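Local coordinates for protein putative sugar phosphate isomerase (Acidithiobacillus ferrooxidans, PDB 3L2H) that is a putative metal-binding cupin protein, possibly a sugar phosphate isomerase, at residues L8-A11 against Q12-S15; P89-P92 against G93-V96. All coordinates share one frame; numbering follows the deposited sequence.

Interaction 1: L8-A11 against Q12-S15; sequences LLTA and QEIS
Thr10 and Glu13 lie obliquely across each other at the start of helix 11-16, each side chain reaching the other's backbone, Glu13 backward and Thr10 forward. The carboxylate of Glu13 comes in by OE2, which takes two donors from the same residue: Thr10 N, 3.0 Å from Glu13 OE2 with an almost straight N-H...O angle of 174°, and Thr10 OG1, also 3.0 Å away. The two approaches differ. The amide meets the oxygen from above the carboxylate plane, 51° out of it, whereas the hydroxyl uses the anti lone pair. Glu13 gets there with an extended chain whose CG stands anti to its own carbonyl carbon (chi1 -71°), directed back toward the N-cap residue. In return Thr10 OG1 accepts a weak bond from Glu13 N at 3.4 Å. This reciprocal pair is a capping box with Thr10 as N-cap, and the first helical bonds follow it: Ile14 N to Thr10 O, 2.9 Å, and Ser15 N to Ala11 O, 2.8 Å. Glu13 OE2 also forms a salt bridge with Arg5, while a water bridges Glu13 OE1 to Leu8 O. A glutamine in place of Glu13 removes the negative charge and would probably leave the guanidinium of Arg5 less firmly held beside the cap. On the apolar side, Ile14 CG1 packs against Leu9 CB at 3.9 Å, and both side chains rest on Leu37 of helix 37-41. The second subunit closes over the cap: Ala11 N bonds to Asp94 OD1 of that subunit, and Leu8 and Leu9 pair in an antiparallel ladder with one of its strands.

Interaction 2: P89-P92 against G93-V96; sequences PIAP and GDFV
Asp94 folds its carboxylate back over Ala91, and OD2 accepts from Ala91 N at 2.8 Å. The amide arrives from above the carboxylate plane, 60° out of it, and the bond is bent, with an N-H...O angle of 144°. With CG anti to the carbonyl carbon of Asp94 (chi1 -67°), OD2 is brought close to Ile90 as well, 3.6 Å from Ile90 CB. A water completes this inner shell, donating to both Asp94 OD2 and Pro89 O. The backbone supplies the return bond: Asp94 N donates to Ala91 O at 3.1 Å, in the carbonyl plane, closing a type II beta turn from Ala91 to Asp94 with Pro92 and Gly93 at its corners. Gly93 has a positive phi, and a CB there would collide with Pro92 O. Within the cupin domain this turn leads from strand 86-90 into strand 95-98, the two belonging to different sheets. Gly93 and Asp94 make backbone bonds to Val74 of strand 70-76, and Ile90 packs on Val74 and Leu81. The other carboxylate oxygen, Asp94 OD1, accepts from Ala11 N of the second subunit, whose Thr10 packs against Asp94.

How the interactions relate
From the N terminus, interaction 1 (8-11 with 12-15) comes first, joining strand 8-9 to helix 11-16 through a tight local bend. Some seventy residues later interaction 2 (89-92 with 93-96) turns the chain between strands 86-90 and 95-98. Each closes only its own short loop; they follow in series, neither nesting nor crossing. Within one chain the centres of interactions 1 and 2 lie about 23 Å apart and the nearest atoms of interactions 1 and 2 about 16 Å apart, so they do not touch. The connection runs between subunits: the N-terminal arm holding interaction 1 lies against the second subunit's copy of interaction 2, and the reverse, tying arm to cupin domain.

Interaction 1: L8-A11 against Q12-S15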
loop_
_atom_site.group_PDB
_atom_site.type_symbol
_atom_site.label_atom_id
_atom_site.label_comp_id
_atom_site.label_asym_id
_atom_site.label_seq_id
_atom_site.Cartn_x
_atom_site.Cartn_y
_atom_site.Cartn_z
ATOM N N LEU B 8 -9.013 1.377 26.550
ATOM C CA LEU B 8 -8.298 0.683 27.633
ATOM C C LEU B 8 -9.084 -0.584 27.999
ATOM O O LEU B 8 -10.302 -0.517 28.227
ATOM C CB LEU B 8 -8.188 1.582 28.830
ATOM C CG LEU B 8 -7.720 0.999 30.163
ATOM C CD1 LEU B 8 -6.301 0.491 30.062
ATOM C CD2 LEU B 8 -7.874 2.077 31.260
ATOM N N LEU B 9 -8.382 -1.715 28.009
ATOM C CA LEU B 9 -8.892 -2.974 28.461
ATOM C C LEU B 9 -8.065 -3.356 29.669
ATOM O O LEU B 9 -6.915 -3.797 29.535
ATOM C CB LEU B 9 -8.789 -4.047 27.378
ATOM C CG LEU B 9 -9.472 -3.870 26.044
ATOM C CD1 LEU B 9 -9.148 -5.151 25.171
ATOM C CD2 LEU B 9 -10.959 -3.607 26.169
ATOM N N THR B 10 -8.633 -3.206 30.875
ATOM C CA THR B 10 -7.873 -3.523 32.073
ATOM C C THR B 10 -7.701 -5.022 32.245
ATOM O O THR B 10 -8.431 -5.828 31.622
ATOM C CB THR B 10 -8.574 -2.938 33.325
ATOM O OG1 THR B 10 -9.873 -3.545 33.427
ATOM C CG2 THR B 10 -8.676 -1.384 33.232
ATOM N N ALA B 11 -6.737 -5.413 33.076
ATOM C CA ALA B 11 -6.495 -6.845 33.345
ATOM C C ALA B 11 -7.754 -7.575 33.728
ATOM O O ALA B 11 -7.999 -8.671 33.261
ATOM C CB ALA B 11 -5.460 -7.033 34.429
ATOM N N GLN B 12 -8.569 -6.980 34.579
ATOM C CA GLN B 12 -9.792 -7.667 35.023
ATOM C C GLN B 12 -10.830 -7.742 33.923
ATOM O O GLN B 12 -11.537 -8.740 33.802
ATOM C CB GLN B 12 -10.347 -6.979 36.291
ATOM C CG GLN B 12 -11.597 -7.635 36.882
ATOM C CD GLN B 12 -11.950 -7.123 38.281
ATOM O OE1 GLN B 12 -11.086 -6.579 39.010
ATOM N NE2 GLN B 12 -13.183 -7.277 38.653
ATOM N N GLU B 13 -10.936 -6.707 33.104
ATOM C CA GLU B 13 -11.823 -6.793 31.931
ATOM C C GLU B 13 -11.399 -7.936 31.022
ATOM O O GLU B 13 -12.217 -8.690 30.499
ATOM C CB GLU B 13 -11.820 -5.488 31.140
ATOM C CG GLU B 13 -12.543 -4.312 31.851
ATOM C CD GLU B 13 -12.432 -3.046 31.044
ATOM O OE1 GLU B 13 -13.288 -2.843 30.133
ATOM O OE2 GLU B 13 -11.480 -2.287 31.286
ATOM N N ILE B 14 -10.106 -8.051 30.811
ATOM C CA ILE B 14 -9.560 -9.081 29.952
ATOM C C ILE B 14 -9.794 -10.480 30.570
ATOM O O ILE B 14 -10.274 -11.412 29.874
ATOM C CB ILE B 14 -8.073 -8.878 29.690
ATOM C CG1 ILE B 14 -7.903 -7.602 28.817
ATOM C CG2 ILE B 14 -7.494 -10.167 29.037
ATOM C CD1 ILE B 14 -6.449 -7.122 28.587
ATOM N N SER B 15 -9.510 -10.628 31.864
ATOM C CA SER B 15 -9.635 -11.961 32.447
ATOM C C SER B 15 -11.088 -12.413 32.400
ATOM O O SER B 15 -11.369 -13.591 32.188
ATOM C CB SER B 15 -9.053 -12.026 33.871
ATOM O OG SER B 15 -9.775 -11.221 34.744
HETATM O O HOH W 1 -13.008 -1.186 28.110
#

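Interaction 2: P89-P92 against G93-V96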
loop_
_atom_site.group_PDB
_atom_site.type_symbol
_atom_site.label_atom_id
_atom_site.label_comp_id
_atom_site.label_asym_id
_atom_site.label_seq_id
_atom_site.Cartn_x
_atom_site.Cartn_y
_atom_site.Cartn_z
ATOM N N PRO B 89 11.788 -25.760 22.966
ATOM C CA PRO B 89 10.914 -25.497 24.074
ATOM C C PRO B 89 10.759 -23.995 24.226
ATOM O O PRO B 89 11.692 -23.245 23.905
ATOM C CB PRO B 89 11.666 -26.078 25.263
ATOM C CG PRO B 89 13.070 -26.111 24.816
ATOM C CD PRO B 89 13.112 -26.239 23.389
ATOM N N ILE B 90 9.562 -23.567 24.621
ATOM C CA ILE B 90 9.317 -22.174 24.921
ATOM C C ILE B 90 8.653 -22.077 26.291
ATOM O O ILE B 90 8.031 -23.035 26.778
ATOM C CB ILE B 90 8.489 -21.464 23.829
ATOM C CG1 ILE B 90 7.132 -22.155 23.597
ATOM C CG2 ILE B 90 9.297 -21.385 22.530
ATOM C CD1 ILE B 90 6.182 -21.320 22.671
ATOM N N ALA B 91 8.834 -20.926 26.921
ATOM C CA ALA B 91 8.444 -20.707 28.279
ATOM C C ALA B 91 8.205 -19.220 28.487
ATOM O O ALA B 91 8.548 -18.411 27.622
ATOM C CB ALA B 91 9.563 -21.248 29.238
ATOM N N PRO B 92 7.664 -18.842 29.645
ATOM C CA PRO B 92 7.286 -17.433 29.903
ATOM C C PRO B 92 8.420 -16.404 29.691
ATOM O O PRO B 92 9.572 -16.586 30.080
ATOM C CB PRO B 92 6.804 -17.431 31.356
ATOM C CG PRO B 92 6.492 -18.876 31.674
ATOM C CD PRO B 92 7.483 -19.686 30.850
ATOM N N GLY B 93 8.063 -15.360 28.959
ATOM C CA GLY B 93 9.014 -14.306 28.600
ATOM C C GLY B 93 9.717 -14.519 27.286
ATOM O O GLY B 93 10.475 -13.645 26.826
ATOM N N ASP B 94 9.541 -15.682 26.680
ATOM C CA ASP B 94 10.134 -15.935 25.352
ATOM C C ASP B 94 9.352 -15.202 24.248
ATOM O O ASP B 94 8.156 -14.995 24.334
ATOM C CB ASP B 94 10.149 -17.411 24.985
ATOM C CG ASP B 94 11.076 -18.265 25.856
ATOM O OD1 ASP B 94 11.860 -17.736 26.722
ATOM O OD2 ASP B 94 10.962 -19.519 25.660
ATOM N N PHE B 95 10.046 -14.874 23.170
ATOM C CA PHE B 95 9.474 -14.188 22.063
ATOM C C PHE B 95 9.933 -14.850 20.797
ATOM O O PHE B 95 11.140 -15.128 20.642
ATOM C CB PHE B 95 9.972 -12.749 22.067
ATOM C CG PHE B 95 9.533 -11.934 20.854
ATOM C CD1 PHE B 95 8.287 -11.354 20.799
ATOM C CD2 PHE B 95 10.375 -11.799 19.751
ATOM C CE1 PHE B 95 7.898 -10.614 19.660
ATOM C CE2 PHE B 95 10.002 -11.060 18.657
ATOM C CZ PHE B 95 8.758 -10.471 18.613
ATOM N N VAL B 96 9.000 -15.053 19.872
ATOM C CA VAL B 96 9.343 -15.544 18.558
ATOM C C VAL B 96 8.648 -14.674 17.518
ATOM O O VAL B 96 7.467 -14.306 17.680
ATOM C CB VAL B 96 9.042 -17.086 18.428
ATOM C CG1 VAL B 96 7.663 -17.389 18.706
ATOM C CG2 VAL B 96 9.408 -17.626 17.029
HETATM O O HOH W 2 12.850 -21.133 25.391
#